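Local coordinates for protein probable mannosyltransferase KTR4 (Saccharomyces cerevisiae, PDB 5A07) that is a probable mannosyltransferase of the GT-A clan that holds guanosine-5'-diphosphate and a manganese ion in its pocket, at residues B[128-131]-B[135-138]; B[152-157]-B[162-167]; B[195-200]-B[266-271]. All blocks are in the same frame, centred on the assembly; numbering follows the deposited sequence.

Interaction 1: residues B[128-131]-B[135-138]; sequences EEYN and GYPY
N131 and Y136 join through a two-pronged amide grip, in which one asparagine side chain serves both the N-H and the C=O of a single residue. The oxygen OD1 of N131 accepts the bond from Y136 N at 2.9 Å, the donor lying 18° off the carbonyl plane of the side chain. On the other prong, N131 ND2 donates a hydrogen bond to Y136 O, again at 2.9 Å. That second bond is the straighter, with an N-H...O angle of 163°; it stays almost within the amide plane and reaches a lone pair of the carbonyl oxygen. Together the prongs fix the rotation of the amide. With CG anti to the backbone N, chi1 -153°, the asparagine amide is carried toward 135-138. The main chain adds a further bond, G135 N to N131 O at 2.8 Å.

The principle at work is how a helix ending is turned into a strand: helix 116-131 follows strand 105-110 and leads to its parallel neighbour 138-142, a beta-alpha-beta unit of the nucleotide-binding half of a GT-A fold. G135, with positive phi, lies in the return.

Two tyrosines, Y136 and Y138, border the amide; Y130 meets Y136 instead. Y136 brings its CB to 3.6 Å from N131 OD1, which lies at the edge of that ring. Y138 sets its hydroxyl 3.6 Å from N131 ND2. Y130 OH approaches Y136 CE2 at 3.9 Å, while its own bond goes to V245 N. In the second shell, E127 OE2 is hydrogen-bonded to both Y138 OH and N131 ND2, giving the buried amide nitrogen a second partner. Y136 OH is bound by D244 and by the backbone N of A103.

Interaction 2: residues B[152-157]-B[162-167]; sequences DGIKSI and RVVEFG
I154 and K155, neighbours on helix 148-156, meet V164 and F166, two residues apart on strand 164-168, and the contact between them is wholly apolar. It illustrates how a helix lies against the strand that follows it: the two short segments run almost antiparallel, at 162°, with their axes 10.2 Å apart at closest approach.

Two of the touches are aliphatic. The branch methyl CG2 of I154 faces V164 CG1 at 4.3 Å. K155 contributes its hydrocarbon part, CG coming to 3.9 Å from V164 CG2, and the two side chains cross obliquely. V164 thus receives both helix residues, one on each of its methyls; its chi1 of -59° sets CG1 anti to the carbonyl carbon and leaves CG2 between the backbone N and the carbonyl carbon, where K155 reaches it.

The third touch sets an aliphatic carbon against an aromatic ring. I154 CB stands 4.2 Å from F166 CZ, at the edge of the ring and near its plane, so the isoleucine meets the far end of the phenylalanine and does not lie on its face.

No hydrogen bond crosses between the segments; within 152-157, S156 OG donates to G153 O at 2.8 Å, reaching back to a carbonyl of the last turn, and the backbone nitrogen of the same serine bonds D152 O.

The pair completes the beta-alpha-beta unit of strand 138-142, helix 148-156 and strand 164-168. I154 also packs against F140 of the first strand and against L116 and I119 of helix 116-131, while F166 meets the ring of F140 at a shallow angle and touches F150 and K151 earlier on its own partner helix.

Interaction 3: residues B[195-200]-B[266-271]; sequences ENIQYA and PQTIET. With GDP (guanosine-5'-diphosphate), chain F.
I197, with CG1 anti to the carbonyl carbon (chi1 -83°), spreads its two branches toward separate partners, Q267 and T268. It opens a type II beta turn, I197 to A200, that follows the Schellman ending of helix 182-194 at N196. In this GT-A-clan protein the loop between helices 182-194 and 203-214 packs on the loop before helix 272-282 and presents a pocket side chain.

The terminal methyl CD1 of I197 reaches Q267 CB at 3.8 Å, the two side chains crossing at about a right angle. Its other branch, CG2, abuts T268 CG2 at 3.7 Å, methyl against methyl. That methyl of T268 is anti to its own carbonyl carbon, while OG1 bonds back to S265 O. M192 of helix 182-194 also packs on I197.

From this packed corner the turn carries Y199, at positive phi, to the bound guanosine-5'-diphosphate. Q198 CG lies 3.7 Å above the plane of the Y199 ring, over its centre, and Y205 stacks with the same ring. The ligand's O1B lies at the ring edge, near its plane, and accepts a hydrogen bond from Y199 OH at 2.7 Å.

The three contacts follow one another along the chain. Interactions 1 and 2 are neighbours, their centres 13 Å apart, and belong to successive beta-alpha-beta units: strand 138-142 of the mixed sheet closes the unit of interaction 1 and opens that of interaction 2. Y138 pairs by backbone with V163 and E165, so the strand entered through 135-138 lies beside the one that begins at 164. Interaction 3 lies about 35 Å from the centre of interaction 1 and 36 Å from that of interaction 2, across the chain's centre from interaction 1, between loops. Guanosine-5'-diphosphate is bonded by Y199 of interaction 3 and by N142, at the end of the strand that the two units have in common.

Interaction 1: residues B[128-131]-B[135-138]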
ATOM      1  N   GLU B 128     -15.174   6.495  13.964  1.00 17.48           N
ATOM      2  CA  GLU B 128     -15.363   5.919  15.300  1.00 20.15           C
ATOM      3  C   GLU B 128     -14.010   5.516  15.913  1.00 21.11           C
ATOM      4  O   GLU B 128     -13.780   5.726  17.088  1.00 18.52           O
ATOM      5  CB  GLU B 128     -16.275   4.713  15.218  1.00 23.17           C
ATOM      6  CG  GLU B 128     -16.524   3.920  16.533  1.00 32.22           C
ATOM      7  CD  GLU B 128     -16.988   4.816  17.701  1.00 33.07           C
ATOM      8  OE1 GLU B 128     -17.555   5.911  17.472  1.00 41.22           O
ATOM      9  OE2 GLU B 128     -16.715   4.502  18.873  1.00 43.97           O
ATOM     10  N   GLU B 129     -13.100   4.952  15.126  1.00 20.94           N
ATOM     11  CA  GLU B 129     -11.865   4.455  15.690  1.00 20.60           C
ATOM     12  C   GLU B 129     -10.766   5.511  15.713  1.00 21.60           C
ATOM     13  O   GLU B 129      -9.767   5.329  16.387  1.00 21.63           O
ATOM     14  CB  GLU B 129     -11.354   3.243  14.891  1.00 21.39           C
ATOM     15  CG  GLU B 129     -12.329   2.055  14.846  1.00 24.00           C
ATOM     16  CD  GLU B 129     -12.860   1.561  16.239  1.00 26.08           C
ATOM     17  OE1 GLU B 129     -12.172   1.724  17.258  1.00 24.73           O
ATOM     18  OE2 GLU B 129     -14.042   1.070  16.310  1.00 27.74           O
ATOM     19  N   TYR B 130     -10.919   6.569  14.925  1.00 19.32           N
ATOM     20  CA  TYR B 130      -9.868   7.584  14.768  1.00 19.32           C
ATOM     21  C   TYR B 130     -10.321   9.030  14.579  1.00 18.03           C
ATOM     22  O   TYR B 130     -10.099   9.918  15.453  1.00 17.92           O
ATOM     23  CB  TYR B 130      -8.907   7.197  13.633  1.00 17.10           C
ATOM     24  CG  TYR B 130      -7.835   8.268  13.399  1.00 17.46           C
ATOM     25  CD1 TYR B 130      -6.858   8.511  14.343  1.00 18.54           C
ATOM     26  CD2 TYR B 130      -7.839   9.068  12.281  1.00 19.12           C
ATOM     27  CE1 TYR B 130      -5.901   9.467  14.174  1.00 18.32           C
ATOM     28  CE2 TYR B 130      -6.855  10.081  12.069  1.00 18.26           C
ATOM     29  CZ  TYR B 130      -5.896  10.261  13.040  1.00 20.37           C
ATOM     30  OH  TYR B 130      -4.899  11.179  12.889  1.00 19.38           O
ATOM     31  N   ASN B 131     -10.946   9.284  13.460  1.00 17.78           N
ATOM     32  CA  ASN B 131     -11.068  10.642  12.989  1.00 17.11           C
ATOM     33  C   ASN B 131     -12.033  11.548  13.752  1.00 19.38           C
ATOM     34  O   ASN B 131     -11.912  12.732  13.657  1.00 21.97           O
ATOM     35  CB  ASN B 131     -11.358  10.681  11.485  1.00 17.41           C
ATOM     36  CG  ASN B 131     -10.853  11.985  10.817  1.00 19.02           C
ATOM     37  OD1 ASN B 131      -9.857  12.565  11.220  1.00 16.35           O
ATOM     38  ND2 ASN B 131     -11.642  12.493   9.859  1.00 20.21           N
ATOM     39  N   GLY B 135     -10.396  15.050  13.219  1.00 20.85           N
ATOM     40  CA  GLY B 135     -11.142  15.885  12.278  1.00 20.49           C
ATOM     41  C   GLY B 135     -10.476  16.237  10.996  1.00 20.10           C
ATOM     42  O   GLY B 135     -10.734  17.287  10.443  1.00 19.27           O
ATOM     43  N   TYR B 136      -9.620  15.354  10.470  1.00 20.09           N
ATOM     44  CA  TYR B 136      -9.035  15.566   9.157  1.00 16.92           C
ATOM     45  C   TYR B 136     -10.149  15.553   8.124  1.00 19.60           C
ATOM     46  O   TYR B 136     -11.142  14.786   8.205  1.00 19.31           O
ATOM     47  CB  TYR B 136      -7.923  14.513   8.852  1.00 16.66           C
ATOM     48  CG  TYR B 136      -6.635  14.926   9.611  1.00 17.85           C
ATOM     49  CD1 TYR B 136      -5.805  15.912   9.094  1.00 18.69           C
ATOM     50  CD2 TYR B 136      -6.288  14.387  10.842  1.00 19.27           C
ATOM     51  CE1 TYR B 136      -4.677  16.359   9.780  1.00 19.03           C
ATOM     52  CE2 TYR B 136      -5.178  14.836  11.543  1.00 20.91           C
ATOM     53  CZ  TYR B 136      -4.395  15.854  11.016  1.00 19.67           C
ATOM     54  OH  TYR B 136      -3.305  16.279  11.666  1.00 18.63           O
ATOM     55  N   PRO B 137      -9.977  16.317   7.077  1.00 18.69           N
ATOM     56  CA  PRO B 137     -10.956  16.369   6.003  1.00 19.83           C
ATOM     57  C   PRO B 137     -10.944  15.194   5.063  1.00 19.55           C
ATOM     58  O   PRO B 137     -10.004  14.398   5.054  1.00 18.67           O
ATOM     59  CB  PRO B 137     -10.492  17.580   5.169  1.00 23.83           C
ATOM     60  CG  PRO B 137      -9.035  17.701   5.451  1.00 21.74           C
ATOM     61  CD  PRO B 137      -8.820  17.181   6.851  1.00 21.07           C
ATOM     62  N   TYR B 138     -12.061  15.015   4.371  1.00 17.54           N
ATOM     63  CA  TYR B 138     -12.178  14.004   3.330  1.00 16.18           C
ATOM     64  C   TYR B 138     -12.140  14.593   1.963  1.00 18.48           C
ATOM     65  O   TYR B 138     -12.853  15.573   1.664  1.00 20.52           O
ATOM     66  CB  TYR B 138     -13.483  13.229   3.460  1.00 17.83           C
ATOM     67  CG  TYR B 138     -13.583  12.400   4.719  1.00 17.09           C
ATOM     68  CD1 TYR B 138     -13.971  13.011   5.921  1.00 20.05           C
ATOM     69  CD2 TYR B 138     -13.358  11.033   4.726  1.00 17.05           C
ATOM     70  CE1 TYR B 138     -14.077  12.261   7.115  1.00 18.11           C
ATOM     71  CE2 TYR B 138     -13.442  10.290   5.914  1.00 17.30           C
ATOM     72  CZ  TYR B 138     -13.796  10.911   7.087  1.00 17.29           C
ATOM     73  OH  TYR B 138     -13.878  10.206   8.273  1.00 19.09           O
TER

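Interaction 2: residues B[152-157]-B[162-167]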
ATOM      1  N   ASP B 152     -24.768  14.580  -0.677  1.00 22.54           N
ATOM      2  CA  ASP B 152     -25.672  14.732   0.467  1.00 23.49           C
ATOM      3  C   ASP B 152     -25.594  13.496   1.395  1.00 22.79           C
ATOM      4  O   ASP B 152     -25.697  13.636   2.654  1.00 20.95           O
ATOM      5  CB  ASP B 152     -27.140  14.871  -0.028  1.00 25.86           C
ATOM      6  CG  ASP B 152     -27.429  16.279  -0.650  1.00 30.15           C
ATOM      7  OD1 ASP B 152     -26.720  17.237  -0.291  1.00 32.61           O
ATOM      8  OD2 ASP B 152     -28.384  16.364  -1.430  1.00 39.70           O
ATOM      9  N   GLY B 153     -25.466  12.331   0.787  1.00 20.18           N
ATOM     10  CA  GLY B 153     -25.387  11.087   1.561  1.00 20.64           C
ATOM     11  C   GLY B 153     -24.146  11.110   2.468  1.00 20.27           C
ATOM     12  O   GLY B 153     -24.194  10.811   3.658  1.00 18.36           O
ATOM     13  N   ILE B 154     -23.021  11.476   1.885  1.00 21.20           N
ATOM     14  CA  ILE B 154     -21.792  11.612   2.653  1.00 19.02           C
ATOM     15  C   ILE B 154     -21.934  12.602   3.773  1.00 19.61           C
ATOM     16  O   ILE B 154     -21.575  12.366   4.955  1.00 18.21           O
ATOM     17  CB  ILE B 154     -20.620  12.036   1.719  1.00 18.96           C
ATOM     18  CG1 ILE B 154     -20.283  10.945   0.693  1.00 20.69           C
ATOM     19  CG2 ILE B 154     -19.396  12.379   2.547  1.00 20.46           C
ATOM     20  CD1 ILE B 154     -19.876   9.583   1.277  1.00 18.95           C
ATOM     21  N   LYS B 155     -22.463  13.776   3.451  1.00 19.63           N
ATOM     22  CA  LYS B 155     -22.573  14.777   4.480  1.00 20.17           C
ATOM     23  C   LYS B 155     -23.530  14.356   5.596  1.00 18.59           C
ATOM     24  O   LYS B 155     -23.329  14.741   6.745  1.00 19.66           O
ATOM     25  CB  LYS B 155     -22.974  16.149   3.918  1.00 22.65           C
ATOM     26  CG  LYS B 155     -21.817  16.763   3.151  1.00 27.65           C
ATOM     27  CD  LYS B 155     -22.195  18.122   2.569  1.00 44.01           C
ATOM     28  CE  LYS B 155     -22.968  17.929   1.292  1.00 49.12           C
ATOM     29  NZ  LYS B 155     -22.928  19.195   0.494  1.00 63.51           N
ATOM     30  N   SER B 156     -24.575  13.631   5.251  1.00 19.94           N
ATOM     31  CA  SER B 156     -25.567  13.277   6.284  1.00 21.86           C
ATOM     32  C   SER B 156     -24.948  12.392   7.380  1.00 23.47           C
ATOM     33  O   SER B 156     -25.503  12.313   8.491  1.00 20.50           O
ATOM     34  CB  SER B 156     -26.775  12.581   5.609  1.00 23.38           C
ATOM     35  OG  SER B 156     -26.447  11.266   5.240  1.00 21.28           O
ATOM     36  N   ILE B 157     -23.817  11.690   7.078  1.00 21.68           N
ATOM     37  CA  ILE B 157     -23.291  10.738   8.053  1.00 21.57           C
ATOM     38  C   ILE B 157     -22.058  11.234   8.787  1.00 22.73           C
ATOM     39  O   ILE B 157     -21.498  10.516   9.592  1.00 22.80           O
ATOM     40  CB  ILE B 157     -23.148   9.320   7.432  1.00 21.43           C
ATOM     41  CG1 ILE B 157     -22.300   9.336   6.153  1.00 22.38           C
ATOM     42  CG2 ILE B 157     -24.515   8.797   7.094  1.00 23.12           C
ATOM     43  CD1 ILE B 157     -20.841   9.235   6.441  1.00 22.44           C
ATOM     44  N   ARG B 162     -17.176  18.686   9.681  1.00 26.97           N
ATOM     45  CA  ARG B 162     -16.186  17.958   8.949  1.00 22.09           C
ATOM     46  C   ARG B 162     -16.137  18.514   7.537  1.00 21.13           C
ATOM     47  O   ARG B 162     -17.131  18.599   6.834  1.00 22.23           O
ATOM     48  CB  ARG B 162     -16.528  16.473   8.875  1.00 21.85           C
ATOM     49  CG  ARG B 162     -15.398  15.591   8.327  1.00 22.23           C
ATOM     50  CD  ARG B 162     -14.242  15.445   9.331  1.00 23.10           C
ATOM     51  NE  ARG B 162     -14.549  14.641  10.501  1.00 21.71           N
ATOM     52  CZ  ARG B 162     -14.790  15.120  11.733  1.00 22.76           C
ATOM     53  NH1 ARG B 162     -14.717  16.431  11.984  1.00 19.94           N
ATOM     54  NH2 ARG B 162     -15.190  14.321  12.682  1.00 22.18           N
ATOM     55  N   VAL B 163     -14.943  18.831   7.100  1.00 20.24           N
ATOM     56  CA  VAL B 163     -14.746  19.309   5.688  1.00 21.61           C
ATOM     57  C   VAL B 163     -14.694  18.150   4.721  1.00 20.90           C
ATOM     58  O   VAL B 163     -13.967  17.140   4.987  1.00 17.81           O
ATOM     59  CB  VAL B 163     -13.464  20.123   5.633  1.00 24.12           C
ATOM     60  CG1 VAL B 163     -13.116  20.508   4.189  1.00 25.71           C
ATOM     61  CG2 VAL B 163     -13.651  21.318   6.533  1.00 26.79           C
ATOM     62  N   VAL B 164     -15.531  18.215   3.661  1.00 18.78           N
ATOM     63  CA  VAL B 164     -15.545  17.283   2.586  1.00 19.91           C
ATOM     64  C   VAL B 164     -15.357  17.998   1.233  1.00 21.52           C
ATOM     65  O   VAL B 164     -15.969  19.028   1.024  1.00 22.98           O
ATOM     66  CB  VAL B 164     -16.795  16.426   2.573  1.00 20.28           C
ATOM     67  CG1 VAL B 164     -16.902  15.653   3.902  1.00 22.40           C
ATOM     68  CG2 VAL B 164     -18.036  17.304   2.454  1.00 23.48           C
ATOM     69  N   GLU B 165     -14.519  17.482   0.357  1.00 21.38           N
ATOM     70  CA  GLU B 165     -14.388  18.039  -0.991  1.00 21.15           C
ATOM     71  C   GLU B 165     -14.524  16.952  -2.001  1.00 20.27           C
ATOM     72  O   GLU B 165     -14.123  15.796  -1.759  1.00 19.85           O
ATOM     73  CB  GLU B 165     -13.035  18.768  -1.139  1.00 23.24           C
ATOM     74  CG  GLU B 165     -12.909  19.999  -0.228  1.00 25.58           C
ATOM     75  CD  GLU B 165     -11.597  20.800  -0.384  1.00 27.43           C
ATOM     76  OE1 GLU B 165     -10.604  20.280  -0.962  1.00 23.03           O
ATOM     77  OE2 GLU B 165     -11.529  21.893   0.219  1.00 28.80           O
ATOM     78  N   PHE B 166     -15.176  17.275  -3.106  1.00 16.98           N
ATOM     79  CA  PHE B 166     -15.449  16.334  -4.185  1.00 17.78           C
ATOM     80  C   PHE B 166     -14.875  16.799  -5.465  1.00 21.04           C
ATOM     81  O   PHE B 166     -15.120  17.964  -5.844  1.00 20.04           O
ATOM     82  CB  PHE B 166     -16.978  16.217  -4.405  1.00 19.41           C
ATOM     83  CG  PHE B 166     -17.734  15.779  -3.148  1.00 20.86           C
ATOM     84  CD1 PHE B 166     -18.174  16.726  -2.220  1.00 22.45           C
ATOM     85  CD2 PHE B 166     -17.931  14.427  -2.861  1.00 21.44           C
ATOM     86  CE1 PHE B 166     -18.841  16.349  -1.063  1.00 23.86           C
ATOM     87  CE2 PHE B 166     -18.575  14.044  -1.708  1.00 19.56           C
ATOM     88  CZ  PHE B 166     -19.008  14.981  -0.793  1.00 22.32           C
ATOM     89  N   GLY B 167     -14.148  15.941  -6.148  1.00 19.69           N
ATOM     90  CA  GLY B 167     -13.515  16.292  -7.404  1.00 22.26           C
ATOM     91  C   GLY B 167     -13.694  15.283  -8.476  1.00 23.85           C
ATOM     92  O   GLY B 167     -13.709  14.057  -8.261  1.00 22.46           O
TER

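Interaction 3: residues B[195-200]-B[266-271]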
ATOM      1  N   GLU B 195      -6.370 -17.327 -18.397  1.00 63.54           N
ATOM      2  CA  GLU B 195      -5.662 -17.629 -17.156  1.00 67.53           C
ATOM      3  C   GLU B 195      -6.485 -17.222 -15.939  1.00 63.14           C
ATOM      4  O   GLU B 195      -6.032 -17.350 -14.815  1.00 56.72           O
ATOM      5  CB  GLU B 195      -4.322 -16.891 -17.102  1.00 78.37           C
ATOM      6  CG  GLU B 195      -3.363 -17.123 -18.256  1.00 85.43           C
ATOM      7  CD  GLU B 195      -3.401 -18.559 -18.708  1.00 93.88           C
ATOM      8  OE1 GLU B 195      -3.074 -19.445 -17.873  1.00 92.75           O
ATOM      9  OE2 GLU B 195      -3.811 -18.788 -19.870  1.00 98.60           O
ATOM     10  N   ASN B 196      -7.704 -16.747 -16.153  1.00 55.45           N
ATOM     11  CA  ASN B 196      -8.514 -16.329 -15.059  1.00 58.65           C
ATOM     12  C   ASN B 196      -7.941 -15.208 -14.183  1.00 49.89           C
ATOM     13  O   ASN B 196      -8.098 -15.207 -12.987  1.00 47.86           O
ATOM     14  CB  ASN B 196      -8.848 -17.554 -14.230  1.00 62.05           C
ATOM     15  CG  ASN B 196     -10.278 -17.902 -14.361  1.00 68.76           C
ATOM     16  OD1 ASN B 196     -10.685 -18.462 -15.363  1.00 66.57           O
ATOM     17  ND2 ASN B 196     -11.074 -17.474 -13.400  1.00 68.20           N
ATOM     18  N   ILE B 197      -7.298 -14.235 -14.790  1.00 53.07           N
ATOM     19  CA  ILE B 197      -6.791 -13.114 -14.015  1.00 50.05           C
ATOM     20  C   ILE B 197      -7.929 -12.149 -13.795  1.00 49.71           C
ATOM     21  O   ILE B 197      -8.477 -11.596 -14.737  1.00 45.28           O
ATOM     22  CB  ILE B 197      -5.627 -12.432 -14.714  1.00 51.01           C
ATOM     23  CG1 ILE B 197      -4.336 -13.183 -14.416  1.00 57.12           C
ATOM     24  CG2 ILE B 197      -5.397 -11.042 -14.173  1.00 50.93           C
ATOM     25  CD1 ILE B 197      -4.083 -14.365 -15.273  1.00 59.79           C
ATOM     26  N   GLN B 198      -8.255 -11.934 -12.530  1.00 44.89           N
ATOM     27  CA  GLN B 198      -9.282 -11.014 -12.160  1.00 44.65           C
ATOM     28  C   GLN B 198      -9.086  -9.591 -12.753  1.00 40.62           C
ATOM     29  O   GLN B 198      -7.970  -9.010 -12.749  1.00 38.93           O
ATOM     30  CB  GLN B 198      -9.364 -10.930 -10.649  1.00 47.70           C
ATOM     31  CG  GLN B 198     -10.670 -10.308 -10.227  1.00 55.73           C
ATOM     32  CD  GLN B 198     -10.735 -10.009  -8.748  1.00 63.74           C
ATOM     33  OE1 GLN B 198      -9.721  -9.729  -8.093  1.00 64.29           O
ATOM     34  NE2 GLN B 198     -11.949 -10.006  -8.219  1.00 66.26           N
ATOM     35  N   TYR B 199     -10.181  -9.083 -13.298  1.00 35.09           N
ATOM     36  CA  TYR B 199     -10.326  -7.768 -13.909  1.00 35.72           C
ATOM     37  C   TYR B 199      -9.534  -7.586 -15.167  1.00 32.57           C
ATOM     38  O   TYR B 199      -9.339  -6.447 -15.613  1.00 34.94           O
ATOM     39  CB  TYR B 199      -9.856  -6.652 -12.987  1.00 35.43           C
ATOM     40  CG  TYR B 199     -10.442  -6.585 -11.603  1.00 36.95           C
ATOM     41  CD1 TYR B 199     -11.811  -6.350 -11.381  1.00 36.92           C
ATOM     42  CD2 TYR B 199      -9.600  -6.687 -10.499  1.00 39.56           C
ATOM     43  CE1 TYR B 199     -12.321  -6.254 -10.091  1.00 40.59           C
ATOM     44  CE2 TYR B 199     -10.093  -6.596  -9.207  1.00 41.30           C
ATOM     45  CZ  TYR B 199     -11.428  -6.353  -8.991  1.00 41.43           C
ATOM     46  OH  TYR B 199     -11.830  -6.260  -7.655  1.00 38.82           O
ATOM     47  N   ALA B 200      -9.001  -8.648 -15.746  1.00 35.48           N
ATOM     48  CA  ALA B 200      -8.078  -8.469 -16.896  1.00 35.80           C
ATOM     49  C   ALA B 200      -8.750  -7.662 -17.996  1.00 34.88           C
ATOM     50  O   ALA B 200      -8.170  -6.791 -18.598  1.00 35.89           O
ATOM     51  CB  ALA B 200      -7.641  -9.823 -17.442  1.00 41.57           C
ATOM     52  N   PRO B 266       1.600 -13.315 -10.039  1.00 26.50           N
ATOM     53  CA  PRO B 266       2.728 -12.989 -10.921  1.00 26.26           C
ATOM     54  C   PRO B 266       2.298 -12.719 -12.399  1.00 28.90           C
ATOM     55  O   PRO B 266       2.914 -11.957 -13.086  1.00 23.29           O
ATOM     56  CB  PRO B 266       3.615 -14.234 -10.877  1.00 26.61           C
ATOM     57  CG  PRO B 266       3.090 -15.077  -9.780  1.00 28.94           C
ATOM     58  CD  PRO B 266       1.722 -14.630  -9.396  1.00 27.38           C
ATOM     59  N   GLN B 267       1.208 -13.329 -12.821  1.00 29.63           N
ATOM     60  CA  GLN B 267       0.758 -13.213 -14.229  1.00 32.71           C
ATOM     61  C   GLN B 267       0.205 -11.840 -14.518  1.00 31.93           C
ATOM     62  O   GLN B 267       0.021 -11.494 -15.691  1.00 31.31           O
ATOM     63  CB  GLN B 267      -0.311 -14.285 -14.544  1.00 34.61           C
ATOM     64  CG  GLN B 267       0.112 -15.749 -14.387  1.00 38.30           C
ATOM     65  CD  GLN B 267       0.280 -16.172 -12.906  1.00 50.15           C
ATOM     66  OE1 GLN B 267      -0.128 -15.473 -11.934  1.00 51.88           O
ATOM     67  NE2 GLN B 267       0.895 -17.318 -12.726  1.00 57.86           N
ATOM     68  N   THR B 268      -0.074 -11.023 -13.486  1.00 29.45           N
ATOM     69  CA  THR B 268      -0.474  -9.639 -13.738  1.00 25.91           C
ATOM     70  C   THR B 268       0.696  -8.748 -14.040  1.00 25.38           C
ATOM     71  O   THR B 268       0.529  -7.590 -14.499  1.00 26.24           O
ATOM     72  CB  THR B 268      -1.255  -9.036 -12.553  1.00 27.42           C
ATOM     73  OG1 THR B 268      -0.383  -8.928 -11.398  1.00 25.73           O
ATOM     74  CG2 THR B 268      -2.478  -9.849 -12.224  1.00 27.66           C
ATOM     75  N   ILE B 269       1.905  -9.197 -13.688  1.00 25.08           N
ATOM     76  CA  ILE B 269       3.074  -8.352 -13.711  1.00 23.10           C
ATOM     77  C   ILE B 269       4.268  -9.049 -14.338  1.00 27.38           C
ATOM     78  O   ILE B 269       5.429  -8.902 -13.896  1.00 24.51           O
ATOM     79  CB  ILE B 269       3.464  -7.871 -12.285  1.00 23.71           C
ATOM     80  CG1 ILE B 269       3.623  -9.043 -11.327  1.00 23.87           C
ATOM     81  CG2 ILE B 269       2.441  -6.830 -11.843  1.00 23.66           C
ATOM     82  CD1 ILE B 269       4.164  -8.668  -9.918  1.00 24.36           C
ATOM     83  N   GLU B 270       4.012  -9.768 -15.423  1.00 30.02           N
ATOM     84  CA  GLU B 270       5.075 -10.543 -16.089  1.00 30.51           C
ATOM     85  C   GLU B 270       6.360  -9.776 -16.313  1.00 26.01           C
ATOM     86  O   GLU B 270       7.455 -10.299 -15.997  1.00 28.50           O
ATOM     87  CB  GLU B 270       4.565 -11.105 -17.429  1.00 34.75           C
ATOM     88  CG  GLU B 270       5.625 -11.939 -18.123  1.00 42.21           C
ATOM     89  CD  GLU B 270       5.076 -12.711 -19.322  1.00 44.41           C
ATOM     90  OE1 GLU B 270       4.093 -12.231 -19.905  1.00 43.67           O
ATOM     91  OE2 GLU B 270       5.632 -13.782 -19.653  1.00 49.59           O
ATOM     92  N   THR B 271       6.306  -8.562 -16.826  1.00 24.76           N
ATOM     93  CA  THR B 271       7.503  -7.778 -17.089  1.00 27.21           C
ATOM     94  C   THR B 271       7.729  -6.553 -16.234  1.00 24.58           C
ATOM     95  O   THR B 271       8.591  -5.754 -16.520  1.00 26.54           O
ATOM     96  CB  THR B 271       7.599  -7.311 -18.582  1.00 34.18           C
ATOM     97  OG1 THR B 271       6.549  -6.361 -18.900  1.00 31.86           O
ATOM     98  CG2 THR B 271       7.556  -8.538 -19.532  1.00 33.89           C
TER
HETATM   99  PB  GDP F 500      -9.617  -4.040  -5.413  1.00 27.33           P
HETATM  100  O1B GDP F 500     -10.488  -5.223  -5.608  1.00 30.18           O
HETATM  101  O2B GDP F 500      -8.351  -4.005  -6.051  1.00 28.25           O
HETATM  102  O3B GDP F 500      -9.638  -3.560  -4.011  1.00 25.14           O
HETATM  103  O3A GDP F 500     -10.377  -2.969  -6.367  1.00 30.82           O
HETATM  104  PA  GDP F 500     -11.525  -1.914  -6.077  1.00 25.03           P
HETATM  105  O1A GDP F 500     -12.675  -2.038  -6.980  1.00 24.59           O
HETATM  106  O2A GDP F 500     -11.891  -1.720  -4.664  1.00 20.30           O
HETATM  107  O5' GDP F 500     -10.800  -0.598  -6.560  1.00 20.94           O
HETATM  108  C5' GDP F 500      -9.828   0.197  -5.870  1.00 23.38           C
HETATM  109  C4' GDP F 500     -10.336   1.580  -5.499  1.00 23.06           C
HETATM  110  O4' GDP F 500     -10.593   2.284  -6.720  1.00 22.81           O
HETATM  111  C3' GDP F 500     -11.622   1.592  -4.689  1.00 20.10           C
HETATM  112  O3' GDP F 500     -11.625   2.770  -3.846  1.00 19.28           O
HETATM  113  C2' GDP F 500     -12.701   1.669  -5.781  1.00 21.51           C
HETATM  114  O2' GDP F 500     -13.881   2.314  -5.321  1.00 18.73           O
HETATM  115  C1' GDP F 500     -12.011   2.536  -6.774  1.00 21.88           C
HETATM  116  N9  GDP F 500     -12.393   2.270  -8.182  1.00 24.90           N
HETATM  117  C8  GDP F 500     -12.216   1.143  -8.917  1.00 25.97           C
HETATM  118  N7  GDP F 500     -12.668   1.366 -10.217  1.00 25.71           N
HETATM  119  C5  GDP F 500     -13.106   2.661 -10.267  1.00 23.84           C
HETATM  120  C6  GDP F 500     -13.680   3.514 -11.326  1.00 23.27           C
HETATM  121  O6  GDP F 500     -13.802   2.939 -12.455  1.00 25.31           O
HETATM  122  N1  GDP F 500     -14.024   4.767 -11.001  1.00 23.38           N
HETATM  123  C2  GDP F 500     -13.883   5.271  -9.717  1.00 21.74           C
HETATM  124  N2  GDP F 500     -14.253   6.521  -9.463  1.00 21.88           N
HETATM  125  N3  GDP F 500     -13.360   4.518  -8.701  1.00 18.74           N
HETATM  126  C4  GDP F 500     -12.920   3.270  -8.947  1.00 21.22           C